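Long-range contacts in uncharacterized protein (Bacteroides vulgatus, PDB 4FMR), which is of unknown function but probably binds DNA, joining an HU/IHF-like DNA-binding domain to an Ig-like DUF4469 domain: residues E210-V215 with S232-I237; F131-G136 with F154-K159. All coordinates share one frame; numbering follows the deposited sequence.

Interaction 1 of 2, residues E210-V215 with S232-I237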
loop_
_atom_site.group_PDB
_atom_site.type_symbol
_atom_site.label_atom_id
_atom_site.label_comp_id
_atom_site.label_asym_id
_atom_site.label_seq_id
_atom_site.Cartn_x
_atom_site.Cartn_y
_atom_site.Cartn_z
ATOM N N GLU B 210 6.539 -14.243 4.016
ATOM C CA GLU B 210 6.646 -14.677 2.651
ATOM C C GLU B 210 6.647 -16.224 2.589
ATOM O O GLU B 210 7.149 -16.911 3.490
ATOM C CB GLU B 210 7.904 -14.085 2.003
ATOM C CG GLU B 210 7.743 -13.907 0.490
ATOM C CD GLU B 210 6.967 -12.706 -0.023
ATOM O OE1 GLU B 210 6.714 -11.764 0.762
ATOM O OE2 GLU B 210 6.648 -12.688 -1.235
ATOM N N TYR B 211 5.995 -16.749 1.547
ATOM C CA TYR B 211 5.886 -18.164 1.212
ATOM C C TYR B 211 6.057 -18.349 -0.275
ATOM O O TYR B 211 5.761 -17.429 -1.048
ATOM C CB TYR B 211 4.517 -18.770 1.632
ATOM C CG TYR B 211 4.260 -18.872 3.118
ATOM C CD1 TYR B 211 3.953 -17.739 3.877
ATOM C CD2 TYR B 211 4.241 -20.106 3.759
ATOM C CE1 TYR B 211 3.738 -17.823 5.250
ATOM C CE2 TYR B 211 3.996 -20.205 5.129
ATOM C CZ TYR B 211 3.745 -19.059 5.867
ATOM O OH TYR B 211 3.499 -19.149 7.204
HETATM N N MSE B 212 6.502 -19.544 -0.681
HETATM C CA MSE B 212 6.520 -19.938 -2.072
HETATM C C MSE B 212 5.260 -20.777 -2.282
HETATM O O MSE B 212 5.093 -21.798 -1.608
HETATM C CB MSE B 212 7.813 -20.673 -2.469
HETATM C CG MSE B 212 7.897 -20.972 -3.985
HETATM SE SE MSE B 212 7.846 -19.330 -5.084
HETATM C CE MSE B 212 9.338 -18.322 -4.363
ATOM N N LEU B 213 4.317 -20.267 -3.095
ATOM C CA LEU B 213 3.083 -20.957 -3.433
ATOM C C LEU B 213 3.338 -21.817 -4.690
ATOM O O LEU B 213 3.821 -21.312 -5.701
ATOM C CB LEU B 213 1.892 -19.980 -3.635
ATOM C CG LEU B 213 0.507 -20.644 -3.852
ATOM C CD1 LEU B 213 -0.622 -19.786 -3.286
ATOM C CD2 LEU B 213 0.234 -20.924 -5.332
ATOM N N THR B 214 2.987 -23.103 -4.624
ATOM C CA THR B 214 3.190 -24.022 -5.742
ATOM C C THR B 214 1.900 -24.756 -6.068
ATOM O O THR B 214 1.182 -25.189 -5.171
ATOM C CB THR B 214 4.338 -24.997 -5.406
ATOM O OG1 THR B 214 5.512 -24.213 -5.138
ATOM C CG2 THR B 214 4.629 -26.018 -6.530
ATOM N N VAL B 215 1.601 -24.840 -7.383
ATOM C CA VAL B 215 0.492 -25.567 -7.995
ATOM C C VAL B 215 1.105 -26.789 -8.658
ATOM O O VAL B 215 1.891 -26.627 -9.587
ATOM C CB VAL B 215 -0.351 -24.709 -8.998
ATOM C CG1 VAL B 215 -1.346 -25.585 -9.773
ATOM C CG2 VAL B 215 -1.079 -23.558 -8.296
ATOM N N SER B 232 4.824 -28.678 -11.865
ATOM C CA SER B 232 4.683 -27.620 -10.875
ATOM C C SER B 232 5.035 -26.277 -11.411
ATOM O O SER B 232 5.966 -26.148 -12.208
ATOM C CB SER B 232 5.596 -27.896 -9.681
ATOM O OG SER B 232 5.173 -29.069 -9.012
ATOM N N THR B 233 4.303 -25.265 -10.934
ATOM C CA THR B 233 4.533 -23.867 -11.238
ATOM C C THR B 233 4.339 -23.133 -9.908
ATOM O O THR B 233 3.532 -23.540 -9.058
ATOM C CB THR B 233 3.689 -23.365 -12.419
ATOM O OG1 THR B 233 4.240 -22.109 -12.806
ATOM C CG2 THR B 233 2.180 -23.217 -12.091
ATOM N N SER B 234 5.129 -22.083 -9.712
ATOM C CA SER B 234 5.174 -21.358 -8.457
ATOM C C SER B 234 5.070 -19.865 -8.623
ATOM O O SER B 234 5.259 -19.327 -9.716
ATOM C CB SER B 234 6.496 -21.665 -7.752
ATOM O OG SER B 234 6.523 -22.990 -7.250
ATOM N N HIS B 235 4.797 -19.195 -7.501
ATOM C CA HIS B 235 4.765 -17.756 -7.356
ATOM C C HIS B 235 4.966 -17.436 -5.891
ATOM O O HIS B 235 4.421 -18.131 -5.038
ATOM C CB HIS B 235 3.466 -17.114 -7.898
ATOM C CG HIS B 235 3.636 -15.651 -8.170
ATOM N ND1 HIS B 235 3.707 -14.726 -7.141
ATOM C CD2 HIS B 235 3.838 -15.010 -9.342
ATOM C CE1 HIS B 235 3.941 -13.559 -7.716
ATOM N NE2 HIS B 235 3.994 -13.674 -9.037
ATOM N N THR B 236 5.722 -16.376 -5.593
ATOM C CA THR B 236 5.935 -15.949 -4.218
ATOM C C THR B 236 4.633 -15.295 -3.688
ATOM O O THR B 236 3.831 -14.770 -4.471
ATOM C CB THR B 236 7.146 -15.021 -4.131
ATOM O OG1 THR B 236 7.535 -14.922 -2.757
ATOM C CG2 THR B 236 6.881 -13.635 -4.737
ATOM N N ILE B 237 4.417 -15.352 -2.371
ATOM C CA ILE B 237 3.192 -14.809 -1.780
ATOM C C ILE B 237 3.498 -14.311 -0.373
ATOM O O ILE B 237 4.182 -14.986 0.397
ATOM C CB ILE B 237 2.008 -15.875 -1.777
ATOM C CG1 ILE B 237 0.641 -15.271 -1.325
ATOM C CG2 ILE B 237 2.350 -17.115 -0.943
ATOM C CD1 ILE B 237 -0.662 -16.184 -1.610
#

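Interaction 2 of 2, residues F131-G136 with F154-K159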
loop_
_atom_site.group_PDB
_atom_site.type_symbol
_atom_site.label_atom_id
_atom_site.label_comp_id
_atom_site.label_asym_id
_atom_site.label_seq_id
_atom_site.Cartn_x
_atom_site.Cartn_y
_atom_site.Cartn_z
ATOM N N PHE B 131 1.995 -22.869 -18.771
ATOM C CA PHE B 131 1.685 -23.371 -17.436
ATOM C C PHE B 131 2.409 -22.498 -16.435
ATOM O O PHE B 131 3.605 -22.684 -16.171
ATOM C CB PHE B 131 2.053 -24.853 -17.274
ATOM C CG PHE B 131 1.892 -25.408 -15.876
ATOM C CD1 PHE B 131 0.665 -25.352 -15.223
ATOM C CD2 PHE B 131 2.944 -26.063 -15.246
ATOM C CE1 PHE B 131 0.507 -25.897 -13.941
ATOM C CE2 PHE B 131 2.778 -26.628 -13.977
ATOM C CZ PHE B 131 1.561 -26.548 -13.336
ATOM N N TYR B 132 1.678 -21.511 -15.902
ATOM C CA TYR B 132 2.216 -20.527 -14.986
ATOM C C TYR B 132 1.105 -19.800 -14.246
ATOM O O TYR B 132 -0.054 -19.832 -14.666
ATOM C CB TYR B 132 3.088 -19.496 -15.762
ATOM C CG TYR B 132 2.327 -18.717 -16.817
ATOM C CD1 TYR B 132 1.580 -17.592 -16.478
ATOM C CD2 TYR B 132 2.355 -19.103 -18.155
ATOM C CE1 TYR B 132 0.855 -16.889 -17.440
ATOM C CE2 TYR B 132 1.639 -18.404 -19.125
ATOM C CZ TYR B 132 0.916 -17.278 -18.767
ATOM O OH TYR B 132 0.219 -16.575 -19.725
ATOM N N ILE B 133 1.502 -19.122 -13.166
ATOM C CA ILE B 133 0.699 -18.237 -12.344
ATOM C C ILE B 133 1.013 -16.817 -12.835
ATOM O O ILE B 133 2.159 -16.378 -12.711
ATOM C CB ILE B 133 0.992 -18.448 -10.824
ATOM C CG1 ILE B 133 0.698 -19.906 -10.372
ATOM C CG2 ILE B 133 0.230 -17.415 -9.996
ATOM C CD1 ILE B 133 1.272 -20.349 -8.978
ATOM N N GLY B 134 0.024 -16.162 -13.447
ATOM C CA GLY B 134 0.145 -14.820 -14.014
ATOM C C GLY B 134 -0.058 -13.709 -13.008
ATOM O O GLY B 134 0.775 -12.804 -12.883
ATOM N N SER B 135 -1.193 -13.766 -12.295
ATOM C CA SER B 135 -1.572 -12.796 -11.272
ATOM C C SER B 135 -2.360 -13.462 -10.149
ATOM O O SER B 135 -2.660 -14.659 -10.205
ATOM C CB SER B 135 -2.377 -11.658 -11.893
ATOM O OG SER B 135 -3.222 -12.136 -12.919
ATOM N N GLY B 136 -2.657 -12.679 -9.126
ATOM C CA GLY B 136 -3.378 -13.120 -7.949
ATOM C C GLY B 136 -4.260 -12.041 -7.368
ATOM O O GLY B 136 -4.044 -10.856 -7.628
ATOM N N PHE B 154 -8.137 -16.566 -1.664
ATOM C CA PHE B 154 -7.150 -16.046 -2.574
ATOM C C PHE B 154 -7.436 -16.594 -3.963
ATOM O O PHE B 154 -7.790 -17.770 -4.093
ATOM C CB PHE B 154 -5.728 -16.409 -2.093
ATOM C CG PHE B 154 -4.680 -15.606 -2.817
ATOM C CD1 PHE B 154 -4.401 -14.295 -2.439
ATOM C CD2 PHE B 154 -4.016 -16.134 -3.931
ATOM C CE1 PHE B 154 -3.469 -13.534 -3.146
ATOM C CE2 PHE B 154 -3.085 -15.361 -4.641
ATOM C CZ PHE B 154 -2.822 -14.069 -4.245
ATOM N N THR B 155 -7.319 -15.730 -4.998
ATOM C CA THR B 155 -7.521 -16.144 -6.392
ATOM C C THR B 155 -6.197 -16.081 -7.169
ATOM O O THR B 155 -5.527 -15.061 -7.175
ATOM C CB THR B 155 -8.606 -15.297 -7.103
ATOM O OG1 THR B 155 -9.821 -15.367 -6.364
ATOM C CG2 THR B 155 -8.872 -15.772 -8.513
ATOM N N LEU B 156 -5.893 -17.145 -7.891
ATOM C CA LEU B 156 -4.739 -17.262 -8.773
ATOM C C LEU B 156 -5.193 -17.259 -10.221
ATOM O O LEU B 156 -6.033 -18.076 -10.592
ATOM C CB LEU B 156 -3.960 -18.559 -8.480
ATOM C CG LEU B 156 -3.330 -18.667 -7.118
ATOM C CD1 LEU B 156 -3.245 -20.110 -6.676
ATOM C CD2 LEU B 156 -2.003 -17.970 -7.092
ATOM N N PHE B 157 -4.651 -16.346 -11.044
ATOM C CA PHE B 157 -4.965 -16.306 -12.469
ATOM C C PHE B 157 -3.770 -16.827 -13.249
ATOM O O PHE B 157 -2.635 -16.575 -12.858
ATOM C CB PHE B 157 -5.351 -14.880 -12.907
ATOM C CG PHE B 157 -6.508 -14.290 -12.132
ATOM C CD1 PHE B 157 -7.823 -14.517 -12.532
ATOM C CD2 PHE B 157 -6.282 -13.486 -11.020
ATOM C CE1 PHE B 157 -8.891 -13.935 -11.843
ATOM C CE2 PHE B 157 -7.345 -12.919 -10.323
ATOM C CZ PHE B 157 -8.642 -13.140 -10.741
ATOM N N GLY B 158 -4.010 -17.565 -14.320
ATOM C CA GLY B 158 -2.899 -18.069 -15.110
ATOM C C GLY B 158 -3.293 -18.941 -16.271
ATOM O O GLY B 158 -4.322 -18.702 -16.918
ATOM N N LYS B 159 -2.434 -19.944 -16.561
ATOM C CA LYS B 159 -2.607 -20.885 -17.663
ATOM C C LYS B 159 -2.455 -22.308 -17.185
ATOM O O LYS B 159 -1.459 -22.641 -16.530
ATOM C CB LYS B 159 -1.610 -20.614 -18.815
ATOM C CG LYS B 159 -1.865 -19.330 -19.605
ATOM C CD LYS B 159 -2.986 -19.431 -20.624
ATOM C CE LYS B 159 -3.186 -18.107 -21.320
ATOM N NZ LYS B 159 -4.178 -18.200 -22.422
#

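Interaction 1 of 2, residues E210-V215 with S232-I237
E210-V215 and S232-I237 pair as neighbouring antiparallel strands in the mixed sheet of the Ig-like DUF4469 domain, with strand directions 156° apart. The evidence is an unbroken ladder: Y211, L213 and V215 form hydrogen-bonded pairs with I237, H235 and T233, each pair exchanging two N-H...O bonds, while M212-T236 and T214-S234 are the non-hydrogen-bonded pairs between them. Side chains alternate accordingly. Y211, L213, V215, T233, H235 and I237 share one face, where I237 CG2 lies 3.8 Å from Y211 CB and 4.0 Å from L213 CB; I133 of strand 132-138 covers part of it.

The other face is more polar. T214 OG1 and S234 OG are hydrogen-bonded at 2.6 Å. M212, a selenomethionine, has CG anti to its backbone N (chi1 -174°) and then bends twice, which folds SE over the neighbouring strand to 3.5 Å from H235 C and brings CE near T236 CB. At the E210 end of the paired segments, T236 OG1 donates to the anti lone pair of E210 OE2 (2.8 Å), the side chains crossing at about a right angle. The same OE2 forms a salt bridge with R81 of the second subunit. With an alanine here in place of the glutamate, the T236 hydroxyl would probably lose its acceptor, and R81 of the second subunit its acidic mate. The doubly engaged OE2 thus couples this strand pair to the subunit interface, and the arginine probably stabilises its negative charge.

Interaction 2 of 2, residues F131-G136 with F154-K159
Y132 holds its ring between the backbone N and the carbonyl carbon (chi1 61°), and K159 sets CG beside its own backbone N before bending at chi2 (-79°); the two side chains consequently run side by side, pointing the same way. K159 CB sits over one face of the tyrosine ring, offset toward the rim and 4.3 Å from the centroid, a CH-pi contact. Farther out, K159 CG reaches 3.5 Å from Y132 OH, so it is the aliphatic part of the lysine that meets the ring.

Beneath this pair, K159 N donates to Y132 O at 3.0 Å, whereas the return bond from Y132 N to K159 O is weak. The pairing, in the antiparallel sheet of the Ig-like domain, contains a classic beta bulge, diagnosed by a register shift of one residue between I133 and S135: G134 and S135 together face F157. F157 O accepts from both, with G134 N at 2.8 Å in the carbonyl plane and S135 N at 3.2 Å, 40° out of it. Normal pairing resumes where F157 N donates to S135 O (2.7 Å).

S135 OG approaches F157 CB on the face shared with Y132 and K159. From the inner side I133 CG2 meets L156 CD2 at 3.7 Å, crossing obliquely, and both residues also pack on L213 of strand 209-217 and on F146. The F154 ring packs against the backbone of G136, CZ lying 3.9 Å from G136 CA, an approach made possible by the missing side chain.

Both strand pairs belong to the Ig-like domain but to different sheets: interaction 1 lies within the five-stranded mixed sheet, interaction 2 at the 132-138 edge of the four-stranded antiparallel one. The sheets meet through I133, which packs against L213, V215, T233 and H235, and F131, just before that strand, adds a contact, its CE2 3.4 Å from S232 C. Each contact has seven of twelve residues buried, but interaction 1 also has two exposed, M212 and S232, and interaction 2 none. Each turns a largely apolar face to the other, though T233 and H235 lie on that of interaction 1. Interaction 1 adds paired hydroxyls and an intersubunit salt bridge; interaction 2, with its bulge and lysine-tyrosine pair, touches no other chain of the assembly.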